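Local structure of VirK protein (Legionella pneumophila, 5XTA) at residues I24-C29 against M33-A38; V40-N45 against A57-F62; N45-M48 against R54-A57; A88-T93 against D114-F119. The protein is of unknown molecular function but belongs to the VirK family, shows a novel fold for VirK proteins, and is probably exported through type II secretion. The protein carries 3 engineered substitutions. All coordinates share one frame; numbering follows the deposited sequence.

Contact 1: residues I24-C29 against M33-A38; sequences INLKKC and MPLNSA
Two first torsions bring Lys27 and Ser37 together: Lys27 places CG between its backbone N and carbonyl carbon (chi1 78°), while Ser37 holds OG opposite its own N (chi1 -164°). The Lys27 methylenes therefore run beside the serine hydroxyl, with CD 3.2 Å from Ser37 OG, before bends further along the chain carry the amine off. This contact sits where two neighbouring strands of a small antiparallel sheet, 21-25 and 38-42, meet their connecting loops, and a short 3-10 turn follows directly on strand 21-25. The strand pairing reaches into the turn, as Leu26 N donates to Ala38 O (3.1 Å), nearly along the C=O axis. Inside the turn, Lys28 N bonds back to Asn25 O at 2.9 Å, which leads the chain to Cys29 and its disulfide with Cys110. Leu26 takes part in both apolar pairs, with Leu35 and with Ala38. Its chain crosses that of Leu35 at about a right angle, with Leu26 CG 3.8 Å from Leu35 CD1, and the Leu26 methyl CD2 rests on Ala38 CB at 4.0 Å. Met108 of strand 102-111 touches both leucines, and Ala38 also pairs with a strand of the second subunit, so the sheet continues into that chain. Asn25 OD1 is buried without a polar partner, its nearest neighbour across the contact being Ala38 O at 3.8 Å.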
loop_
_atom_site.group_PDB
_atom_site.type_symbol
_atom_site.label_atom_id
_atom_site.label_comp_id
_atom_site.label_asym_id
_atom_site.label_seq_id
_atom_site.Cartn_x
_atom_site.Cartn_y
_atom_site.Cartn_z
ATOM N N ILE A 24 -14.314 7.198 -9.496
ATOM C CA ILE A 24 -14.476 8.166 -10.541
ATOM C C ILE A 24 -15.077 7.544 -11.755
ATOM O O ILE A 24 -14.548 6.553 -12.288
ATOM C CB ILE A 24 -13.140 8.797 -10.879
ATOM C CG1 ILE A 24 -12.572 9.241 -9.534
ATOM C CG2 ILE A 24 -13.318 9.938 -11.896
ATOM C CD1 ILE A 24 -11.529 10.290 -9.550
ATOM N N ASN A 25 -16.165 8.159 -12.206
ATOM C CA ASN A 25 -16.861 7.744 -13.438
ATOM C C ASN A 25 -16.518 8.721 -14.559
ATOM O O ASN A 25 -17.069 9.842 -14.642
ATOM C CB ASN A 25 -18.350 7.647 -13.149
ATOM C CG ASN A 25 -19.150 7.041 -14.288
ATOM O OD1 ASN A 25 -18.664 6.798 -15.390
ATOM N ND2 ASN A 25 -20.400 6.778 -13.995
ATOM N N LEU A 26 -15.553 8.308 -15.383
ATOM C CA LEU A 26 -14.926 9.173 -16.388
ATOM C C LEU A 26 -15.875 9.806 -17.408
ATOM O O LEU A 26 -15.646 10.928 -17.853
ATOM C CB LEU A 26 -13.855 8.407 -17.146
ATOM C CG LEU A 26 -12.420 8.451 -16.614
ATOM C CD1 LEU A 26 -12.311 8.364 -15.112
ATOM C CD2 LEU A 26 -11.616 7.337 -17.262
ATOM N N LYS A 27 -16.943 9.099 -17.754
ATOM C CA LYS A 27 -17.903 9.619 -18.704
ATOM C C LYS A 27 -18.730 10.788 -18.114
ATOM O O LYS A 27 -19.350 11.546 -18.836
ATOM C CB LYS A 27 -18.780 8.488 -19.236
ATOM C CG LYS A 27 -19.892 7.998 -18.327
ATOM C CD LYS A 27 -20.621 6.834 -18.997
ATOM C CE LYS A 27 -21.087 5.747 -18.033
ATOM N NZ LYS A 27 -22.433 5.996 -17.437
ATOM N N LYS A 28 -18.729 10.931 -16.797
ATOM C CA LYS A 28 -19.404 12.010 -16.146
ATOM C C LYS A 28 -18.432 13.115 -15.788
ATOM O O LYS A 28 -18.776 13.990 -15.030
ATOM C CB LYS A 28 -20.100 11.469 -14.913
ATOM C CG LYS A 28 -21.096 10.389 -15.276
ATOM C CD LYS A 28 -22.130 10.135 -14.195
ATOM C CE LYS A 28 -23.258 9.283 -14.755
ATOM N NZ LYS A 28 -23.651 8.194 -13.827
ATOM N N CYS A 29 -17.259 13.055 -16.377
ATOM C CA CYS A 29 -16.200 13.989 -16.107
ATOM C C CYS A 29 -15.792 14.675 -17.397
ATOM O O CYS A 29 -15.946 14.124 -18.459
ATOM C CB CYS A 29 -15.021 13.284 -15.445
ATOM S SG CYS A 29 -15.396 12.692 -13.788
HETATM N N MSE A 33 -9.104 15.836 -23.734
HETATM C CA MSE A 33 -8.981 14.680 -24.637
HETATM C C MSE A 33 -10.095 13.712 -24.346
HETATM O O MSE A 33 -10.604 13.699 -23.220
HETATM C CB MSE A 33 -7.614 14.040 -24.384
HETATM C CG MSE A 33 -6.471 15.022 -24.690
HETATM SE SE MSE A 33 -5.890 14.896 -26.577
HETATM C CE MSE A 33 -6.238 16.734 -27.222
ATOM N N PRO A 34 -10.520 12.903 -25.325
ATOM C CA PRO A 34 -11.592 11.946 -25.026
ATOM C C PRO A 34 -11.083 10.886 -24.076
ATOM O O PRO A 34 -9.935 10.424 -24.220
ATOM C CB PRO A 34 -11.914 11.305 -26.380
ATOM C CG PRO A 34 -10.821 11.712 -27.316
ATOM C CD PRO A 34 -9.808 12.523 -26.560
ATOM N N LEU A 35 -11.906 10.519 -23.106
ATOM C CA LEU A 35 -11.589 9.403 -22.228
ATOM C C LEU A 35 -12.631 8.325 -22.408
ATOM O O LEU A 35 -13.832 8.611 -22.360
ATOM C CB LEU A 35 -11.581 9.838 -20.777
ATOM C CG LEU A 35 -10.716 11.017 -20.362
ATOM C CD1 LEU A 35 -10.463 10.786 -18.906
ATOM C CD2 LEU A 35 -9.385 11.178 -21.087
ATOM N N ASN A 36 -12.176 7.088 -22.604
ATOM C CA ASN A 36 -13.095 5.967 -22.733
ATOM C C ASN A 36 -13.824 5.736 -21.423
ATOM O O ASN A 36 -13.268 5.939 -20.340
ATOM C CB ASN A 36 -12.382 4.697 -23.202
ATOM C CG ASN A 36 -11.937 4.788 -24.649
ATOM O OD1 ASN A 36 -11.573 5.864 -25.122
ATOM N ND2 ASN A 36 -11.991 3.672 -25.372
ATOM N N SER A 37 -15.082 5.339 -21.552
ATOM C CA SER A 37 -15.973 5.140 -20.435
ATOM C C SER A 37 -15.368 4.085 -19.498
ATOM O O SER A 37 -15.037 2.964 -19.910
ATOM C CB SER A 37 -17.327 4.689 -20.953
ATOM O OG SER A 37 -18.322 4.822 -19.967
ATOM N N ALA A 38 -15.153 4.486 -18.260
ATOM C CA ALA A 38 -14.497 3.635 -17.297
ATOM C C ALA A 38 -14.852 4.119 -15.924
ATOM O O ALA A 38 -15.185 5.282 -15.743
ATOM C CB ALA A 38 -12.982 3.632 -17.482
#

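Contact 2: residues V40-N45 against A57-F62; sequences VSVTPN and ASDRHF. With SO4 (sulfate ion), chain F.
Pro44 crosses over the strand at Ser58 and Asp59 without any backbone pairing between the segments, the nearest pair of CA atoms, those of Pro44 and Asp59, standing 6.1 Å apart. Alternation along 57-62 turns Ala57 and Asp59 toward the crossing segment and Ser58 away from it. The proline ring lies with CG 3.9 Å from Ala57 CB, while its CB touches Ser58 O at 3.6 Å. Next along, Val42 swings CG1 opposite its backbone N (chi1 176°) and sets that methyl against Asp59 CB at 3.8 Å, meeting the stem of the acid. This is face packing of one antiparallel sheet on another: strand 38-42 belongs to the small sheet and strand 54-63 to the large one, and Phe22 of strand 21-25 touches both Pro44 and Ala57. Asp59 OD1 takes a hydrogen bond from Asn45 ND2 of the second subunit. Within the chain, a water approaches Asn45 OD1 at 3.1 Å and makes a weak link to Ser58 O. Arg60 reaches a sulfate ion, probably from the crystallisation liquor, through a chain bent at chi3, and its guanidinium meets the ion edge-on: NH2 bonds to O1 at 2.7 Å and NH1 to O3 at 3.1 Å. Arg60 of each of the other three subunits binds the same ion, whose charge probably offsets the gathering of four arginines.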
loop_
_atom_site.group_PDB
_atom_site.type_symbol
_atom_site.label_atom_id
_atom_site.label_comp_id
_atom_site.label_asym_id
_atom_site.label_seq_id
_atom_site.Cartn_x
_atom_site.Cartn_y
_atom_site.Cartn_z
ATOM N N VAL A 40 -13.058 4.196 -12.253
ATOM C CA VAL A 40 -11.758 4.044 -11.643
ATOM C C VAL A 40 -11.897 4.235 -10.144
ATOM O O VAL A 40 -12.419 5.253 -9.688
ATOM C CB VAL A 40 -10.793 5.074 -12.188
ATOM C CG1 VAL A 40 -9.425 4.950 -11.519
ATOM C CG2 VAL A 40 -10.668 4.877 -13.674
ATOM N N SER A 41 -11.418 3.254 -9.390
ATOM C CA SER A 41 -11.442 3.287 -7.939
ATOM C C SER A 41 -10.003 3.332 -7.452
ATOM O O SER A 41 -9.126 2.567 -7.945
ATOM C CB SER A 41 -12.153 2.049 -7.424
ATOM O OG SER A 41 -11.939 1.853 -6.039
ATOM N N VAL A 42 -9.745 4.205 -6.485
ATOM C CA VAL A 42 -8.390 4.325 -5.908
ATOM C C VAL A 42 -8.542 4.600 -4.423
ATOM O O VAL A 42 -9.308 5.458 -4.042
ATOM C CB VAL A 42 -7.558 5.490 -6.524
ATOM C CG1 VAL A 42 -6.195 5.651 -5.830
ATOM C CG2 VAL A 42 -7.316 5.283 -8.021
ATOM N N THR A 43 -7.755 3.909 -3.602
ATOM C CA THR A 43 -7.701 4.202 -2.182
ATOM C C THR A 43 -6.260 4.529 -1.770
ATOM O O THR A 43 -5.457 3.651 -1.578
ATOM C CB THR A 43 -8.396 3.149 -1.263
ATOM O OG1 THR A 43 -8.178 3.497 0.119
ATOM C CG2 THR A 43 -7.919 1.774 -1.445
ATOM N N PRO A 44 -5.949 5.823 -1.625
ATOM C CA PRO A 44 -4.627 6.222 -1.148
ATOM C C PRO A 44 -4.467 5.961 0.318
ATOM O O PRO A 44 -5.446 5.963 1.053
ATOM C CB PRO A 44 -4.570 7.709 -1.448
ATOM C CG PRO A 44 -5.922 8.107 -1.965
ATOM C CD PRO A 44 -6.864 6.962 -1.803
ATOM N N ASN A 45 -3.241 5.716 0.771
ATOM C CA ASN A 45 -3.027 5.496 2.212
ATOM C C ASN A 45 -2.869 6.800 3.012
ATOM O O ASN A 45 -2.729 6.742 4.227
ATOM C CB ASN A 45 -1.834 4.583 2.433
ATOM C CG ASN A 45 -0.528 5.315 2.403
ATOM O OD1 ASN A 45 -0.286 6.161 1.521
ATOM N ND2 ASN A 45 0.336 5.008 3.369
ATOM N N ALA A 57 -5.244 14.430 -2.209
ATOM C CA ALA A 57 -4.578 13.131 -2.084
ATOM C C ALA A 57 -3.931 12.828 -3.381
ATOM O O ALA A 57 -4.197 13.493 -4.355
ATOM C CB ALA A 57 -5.565 12.029 -1.744
ATOM N N SER A 58 -3.073 11.830 -3.398
ATOM C CA SER A 58 -2.427 11.415 -4.664
ATOM C C SER A 58 -2.104 9.939 -4.685
ATOM O O SER A 58 -2.126 9.268 -3.632
ATOM C CB SER A 58 -1.148 12.232 -4.884
ATOM O OG SER A 58 -0.129 11.934 -3.936
ATOM N N ASP A 59 -1.808 9.429 -5.878
ATOM C CA ASP A 59 -1.490 8.005 -6.069
ATOM C C ASP A 59 -0.501 7.909 -7.213
ATOM O O ASP A 59 -0.727 8.472 -8.281
ATOM C CB ASP A 59 -2.762 7.144 -6.384
ATOM C CG ASP A 59 -2.446 5.650 -6.625
ATOM O OD1 ASP A 59 -1.976 4.954 -5.727
ATOM O OD2 ASP A 59 -2.636 5.106 -7.714
ATOM N N ARG A 60 0.611 7.250 -6.963
ATOM C CA ARG A 60 1.622 6.977 -7.975
ATOM C C ARG A 60 1.400 5.540 -8.411
ATOM O O ARG A 60 1.672 4.589 -7.653
ATOM C CB ARG A 60 3.020 7.133 -7.406
ATOM C CG ARG A 60 4.104 6.853 -8.450
ATOM C CD ARG A 60 5.489 6.914 -7.880
ATOM N NE ARG A 60 5.738 5.792 -6.985
ATOM C CZ ARG A 60 6.941 5.317 -6.663
ATOM N NH1 ARG A 60 8.060 5.779 -7.205
ATOM N NH2 ARG A 60 7.024 4.310 -5.829
ATOM N N HIS A 61 0.868 5.388 -9.613
ATOM C CA HIS A 61 0.528 4.098 -10.114
ATOM C C HIS A 61 1.467 3.566 -11.199
ATOM O O HIS A 61 1.488 4.111 -12.316
ATOM C CB HIS A 61 -0.867 4.190 -10.643
ATOM C CG HIS A 61 -1.380 2.901 -11.131
ATOM N ND1 HIS A 61 -1.737 1.885 -10.278
ATOM C CD2 HIS A 61 -1.602 2.448 -12.381
ATOM C CE1 HIS A 61 -2.166 0.854 -10.984
ATOM N NE2 HIS A 61 -2.078 1.165 -12.265
ATOM N N PHE A 62 2.131 2.442 -10.924
ATOM C CA PHE A 62 3.033 1.844 -11.905
ATOM C C PHE A 62 2.241 1.109 -12.992
ATOM O O PHE A 62 1.247 0.438 -12.691
ATOM C CB PHE A 62 3.979 0.870 -11.264
ATOM C CG PHE A 62 4.970 0.287 -12.205
ATOM C CD1 PHE A 62 6.181 0.941 -12.440
ATOM C CD2 PHE A 62 4.724 -0.934 -12.825
ATOM C CE1 PHE A 62 7.130 0.391 -13.268
ATOM C CE2 PHE A 62 5.657 -1.491 -13.660
ATOM C CZ PHE A 62 6.863 -0.827 -13.888
HETATM S S SO4 F . 10.226 2.769 -6.137
HETATM O O1 SO4 F . 8.953 2.404 -5.478
HETATM O O2 SO4 F . 11.334 2.000 -5.529
HETATM O O3 SO4 F . 10.475 4.217 -5.961
HETATM O O4 SO4 F . 10.143 2.455 -7.582
HETATM O O HOH W 1 -1.053 8.236 -0.631
#

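Contact 3: residues N45-M48 against R54-A57; sequences NAVM and RVTA
Val55 meets Val47 methyl to methyl, its CG1 lying 3.8 Å from Val47 CG2 as the two branched chains pass at a slant. Val47 reaches this spot because CG2 stands opposite the backbone N while CG1 takes the place between N and the carbonyl carbon (chi1 60°). Helix 7-15 covers this side, with Ile14 touching both valines and Phe7 and Ile10 adding to the cover of Val55. Val55 CA lies 3.3 Å from Met48 O in a CH...O contact beside the main bond to the next residue. At Thr56 the backbones pair twice: Thr56 N donates to Met48 O at 2.9 Å with the donor nitrogen tilted 19° from the carbonyl plane, and Met48 N donates to Thr56 O at the same 2.9 Å. Met48 and Thr56 thus form an antiparallel hydrogen-bonded pair of the beta hairpin that joins strands 46-50 and 54-63 at the margin of the large sheet within this chain. Their side chains share one face, where Thr56 OG1 lies 3.8 Å from CB of the selenomethionine Met48, whose far end bends away. Thr56 O is also brushed by Val47 CG2 at 3.4 Å. At Ala57 the methyl faces Ala46 O at 3.7 Å, and the outer side of strand 46-50 pairs with a strand of the third subunit, Met48 packing on its Ala38.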
loop_
_atom_site.group_PDB
_atom_site.type_symbol
_atom_site.label_atom_id
_atom_site.label_comp_id
_atom_site.label_asym_id
_atom_site.label_seq_id
_atom_site.Cartn_x
_atom_site.Cartn_y
_atom_site.Cartn_z
ATOM N N ASN A 45 -3.241 5.716 0.771
ATOM C CA ASN A 45 -3.027 5.496 2.212
ATOM C C ASN A 45 -2.869 6.800 3.012
ATOM O O ASN A 45 -2.729 6.742 4.227
ATOM C CB ASN A 45 -1.834 4.583 2.433
ATOM C CG ASN A 45 -0.528 5.315 2.403
ATOM O OD1 ASN A 45 -0.286 6.161 1.521
ATOM N ND2 ASN A 45 0.336 5.008 3.369
ATOM N N ALA A 46 -2.876 7.950 2.307
ATOM C CA ALA A 46 -2.735 9.290 2.887
ATOM C C ALA A 46 -3.644 10.309 2.183
ATOM O O ALA A 46 -3.922 10.209 0.992
ATOM C CB ALA A 46 -1.295 9.749 2.775
ATOM N N VAL A 47 -4.138 11.271 2.951
ATOM C CA VAL A 47 -5.089 12.266 2.454
ATOM C C VAL A 47 -4.980 13.464 3.404
ATOM O O VAL A 47 -4.579 13.319 4.597
ATOM C CB VAL A 47 -6.526 11.668 2.355
ATOM C CG1 VAL A 47 -7.003 11.208 3.709
ATOM C CG2 VAL A 47 -7.532 12.639 1.754
HETATM N N MSE A 48 -5.324 14.632 2.883
HETATM C CA MSE A 48 -5.161 15.874 3.646
HETATM C C MSE A 48 -6.357 16.737 3.467
HETATM O O MSE A 48 -6.949 16.727 2.399
HETATM C CB MSE A 48 -4.033 16.761 3.178
HETATM C CG MSE A 48 -2.749 16.032 2.903
HETATM SE SE MSE A 48 -1.274 17.327 2.555
HETATM C CE MSE A 48 -1.604 18.773 3.865
ATOM N N ARG A 54 -10.355 22.449 1.179
ATOM C CA ARG A 54 -9.874 21.542 0.139
ATOM C C ARG A 54 -9.474 20.219 0.756
ATOM O O ARG A 54 -8.890 20.202 1.845
ATOM C CB ARG A 54 -8.635 22.137 -0.563
ATOM C CG ARG A 54 -8.916 22.861 -1.848
ATOM C CD ARG A 54 -7.644 23.252 -2.602
ATOM N NE ARG A 54 -6.532 23.759 -1.776
ATOM C CZ ARG A 54 -5.244 23.385 -1.851
ATOM N NH1 ARG A 54 -4.818 22.443 -2.693
ATOM N NH2 ARG A 54 -4.348 23.971 -1.057
ATOM N N VAL A 55 -9.770 19.127 0.040
ATOM C CA VAL A 55 -9.252 17.799 0.339
ATOM C C VAL A 55 -8.348 17.383 -0.794
ATOM O O VAL A 55 -8.734 17.477 -1.987
ATOM C CB VAL A 55 -10.384 16.771 0.433
ATOM C CG1 VAL A 55 -9.854 15.344 0.544
ATOM C CG2 VAL A 55 -11.283 17.084 1.607
ATOM N N THR A 56 -7.153 16.884 -0.448
ATOM C CA THR A 56 -6.217 16.459 -1.469
ATOM C C THR A 56 -5.600 15.132 -1.157
ATOM O O THR A 56 -5.482 14.734 -0.008
ATOM C CB THR A 56 -5.075 17.475 -1.683
ATOM O OG1 THR A 56 -4.251 17.517 -0.514
ATOM C CG2 THR A 56 -5.617 18.841 -1.926
ATOM N N ALA A 57 -5.244 14.430 -2.209
ATOM C CA ALA A 57 -4.578 13.131 -2.084
ATOM C C ALA A 57 -3.931 12.828 -3.381
ATOM O O ALA A 57 -4.197 13.493 -4.355
ATOM C CB ALA A 57 -5.565 12.029 -1.744
#

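Contact 4: residues A88-T93 against D114-F119; sequences ASIKTT and DGFKVF
Ala88 lays its methyl over one face of the Phe116 ring, the CB standing 3.7 Å from the ring centroid and only 18° off the ring normal, so that it makes a CH-pi contact. The methyl does not sit exactly over the middle: it is displaced toward the attached side of the ring, and its closest neighbour is Phe116 CG at 3.5 Å. Phe116 presents this face because its CG stands opposite the backbone N (chi1 -171°) and the ring is then turned about square to the stem (chi2 88°). The methyl lies near the ring's long axis, so Phe116 CD1 and CD2 are almost equally far from Ala88 CB, at 3.8 and 3.7 Å. Ile90, two residues on and on the same side of its strand, comes to the ring at a slant. Its CD1 lies 4.1 Å from Phe116 CD1, in an oblique approach, carried there by a CG1 branch that stands opposite the carbonyl carbon. Such alternate-residue packing joins two antiparallel sheets face to face: strand 87-96 is an inner strand of the large six-stranded sheet, and strand 116-119 is an outer strand of the three-stranded one. No hydrogen bond crosses between them, and the three side chains that touch are all buried. Around them the interior is filled from both sheets. Ile24 of strand 21-25 touches both Ile90 and Phe116, Phe22 brings its ring to that of Phe116, and Leu82 and Phe80 of strand 74-83 pack on Ala88 and Ile90 respectively.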
loop_
_atom_site.group_PDB
_atom_site.type_symbol
_atom_site.label_atom_id
_atom_site.label_comp_id
_atom_site.label_asym_id
_atom_site.label_seq_id
_atom_site.Cartn_x
_atom_site.Cartn_y
_atom_site.Cartn_z
ATOM N N ALA A 88 -14.327 18.831 -8.220
ATOM C CA ALA A 88 -13.234 17.907 -8.111
ATOM C C ALA A 88 -12.397 17.956 -9.383
ATOM O O ALA A 88 -12.919 18.130 -10.472
ATOM C CB ALA A 88 -13.742 16.491 -7.885
ATOM N N SER A 89 -11.090 17.817 -9.229
ATOM C CA SER A 89 -10.224 17.593 -10.373
ATOM C C SER A 89 -9.228 16.474 -10.117
ATOM O O SER A 89 -8.846 16.198 -8.958
ATOM C CB SER A 89 -9.495 18.868 -10.753
ATOM O OG SER A 89 -8.509 19.199 -9.805
ATOM N N ILE A 90 -8.842 15.810 -11.205
ATOM C CA ILE A 90 -7.800 14.797 -11.165
ATOM C C ILE A 90 -6.829 15.182 -12.233
ATOM O O ILE A 90 -7.184 15.282 -13.400
ATOM C CB ILE A 90 -8.281 13.369 -11.429
ATOM C CG1 ILE A 90 -9.450 13.008 -10.509
ATOM C CG2 ILE A 90 -7.118 12.384 -11.268
ATOM C CD1 ILE A 90 -10.807 13.412 -11.026
ATOM N N LYS A 91 -5.603 15.417 -11.820
ATOM C CA LYS A 91 -4.553 15.672 -12.737
ATOM C C LYS A 91 -3.566 14.502 -12.742
ATOM O O LYS A 91 -3.002 14.144 -11.721
ATOM C CB LYS A 91 -3.885 16.990 -12.417
ATOM C CG LYS A 91 -2.800 17.272 -13.449
ATOM C CD LYS A 91 -2.422 18.718 -13.590
ATOM C CE LYS A 91 -1.500 18.901 -14.794
ATOM N NZ LYS A 91 -0.480 19.944 -14.549
ATOM N N THR A 92 -3.417 13.874 -13.897
ATOM C CA THR A 92 -2.532 12.733 -14.046
ATOM C C THR A 92 -1.302 13.138 -14.833
ATOM O O THR A 92 -1.420 13.700 -15.910
ATOM C CB THR A 92 -3.253 11.584 -14.744
ATOM O OG1 THR A 92 -4.379 11.238 -13.952
ATOM C CG2 THR A 92 -2.302 10.327 -14.897
ATOM N N THR A 93 -0.133 12.895 -14.263
ATOM C CA THR A 93 1.136 13.204 -14.872
ATOM C C THR A 93 1.848 11.892 -15.157
ATOM O O THR A 93 2.015 11.032 -14.259
ATOM C CB THR A 93 1.964 14.110 -13.938
ATOM O OG1 THR A 93 1.264 15.350 -13.755
ATOM C CG2 THR A 93 3.335 14.395 -14.518
ATOM N N ASP A 114 -21.594 13.257 -8.415
ATOM C CA ASP A 114 -21.912 12.962 -9.793
ATOM C C ASP A 114 -20.923 12.033 -10.538
ATOM O O ASP A 114 -21.167 10.810 -10.576
ATOM C CB ASP A 114 -22.097 14.286 -10.576
ATOM C CG ASP A 114 -22.669 14.080 -11.979
ATOM O OD1 ASP A 114 -23.254 12.999 -12.275
ATOM O OD2 ASP A 114 -22.547 15.033 -12.787
ATOM N N GLY A 115 -19.824 12.572 -11.088
ATOM C CA GLY A 115 -18.699 11.778 -11.582
ATOM C C GLY A 115 -17.640 11.394 -10.531
ATOM O O GLY A 115 -16.877 10.457 -10.735
ATOM N N PHE A 116 -17.570 12.119 -9.421
ATOM C CA PHE A 116 -16.559 11.885 -8.373
ATOM C C PHE A 116 -17.235 11.484 -7.054
ATOM O O PHE A 116 -17.952 12.273 -6.429
ATOM C CB PHE A 116 -15.794 13.183 -8.205
ATOM C CG PHE A 116 -14.591 13.088 -7.353
ATOM C CD1 PHE A 116 -13.355 12.745 -7.886
ATOM C CD2 PHE A 116 -14.667 13.427 -6.031
ATOM C CE1 PHE A 116 -12.241 12.688 -7.070
ATOM C CE2 PHE A 116 -13.569 13.354 -5.220
ATOM C CZ PHE A 116 -12.360 12.989 -5.738
ATOM N N LYS A 117 -17.042 10.250 -6.631
ATOM C CA LYS A 117 -17.669 9.763 -5.426
ATOM C C LYS A 117 -16.617 9.336 -4.456
ATOM O O LYS A 117 -15.516 8.927 -4.857
ATOM C CB LYS A 117 -18.587 8.603 -5.754
ATOM C CG LYS A 117 -19.835 9.050 -6.511
ATOM C CD LYS A 117 -20.829 7.906 -6.563
ATOM C CE LYS A 117 -21.936 8.167 -7.568
ATOM N NZ LYS A 117 -22.798 6.955 -7.622
ATOM N N VAL A 118 -16.947 9.468 -3.182
ATOM C CA VAL A 118 -16.008 9.275 -2.140
ATOM C C VAL A 118 -16.658 8.400 -1.078
ATOM O O VAL A 118 -17.810 8.640 -0.691
ATOM C CB VAL A 118 -15.550 10.612 -1.499
ATOM C CG1 VAL A 118 -14.477 10.345 -0.446
ATOM C CG2 VAL A 118 -15.045 11.615 -2.527
ATOM N N PHE A 119 -15.895 7.424 -0.590
ATOM C CA PHE A 119 -16.360 6.429 0.419
ATOM C C PHE A 119 -15.413 6.284 1.583
ATOM O O PHE A 119 -14.220 6.440 1.427
ATOM C CB PHE A 119 -16.557 5.052 -0.203
ATOM C CG PHE A 119 -17.542 5.048 -1.322
ATOM C CD1 PHE A 119 -18.868 4.660 -1.110
ATOM C CD2 PHE A 119 -17.153 5.483 -2.588
ATOM C CE1 PHE A 119 -19.775 4.676 -2.158
ATOM C CE2 PHE A 119 -18.058 5.514 -3.628
ATOM C CZ PHE A 119 -19.378 5.122 -3.411
#

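Along the chain, contact 1 closes before contact 2 opens, contacts 2 and 3 share Asn45 and Ala57, and contact 4 comes last. Contact 1 shares the small sheet of strands 38-42, 21-25 and 116-119 with contacts 2 and 4, whose centres lie about 17 and 11 Å from its own. Contacts 2 and 4, with centres about 11 Å apart, pack that sheet on the six-stranded one; contact 3 lies in the large sheet of this chain, its centre about 22 Å from that of contact 1 and on the opposite side of the chain's centre. Strands 38-42 and 46-50 continue into neighbouring subunits, so these strands also help join the subunits.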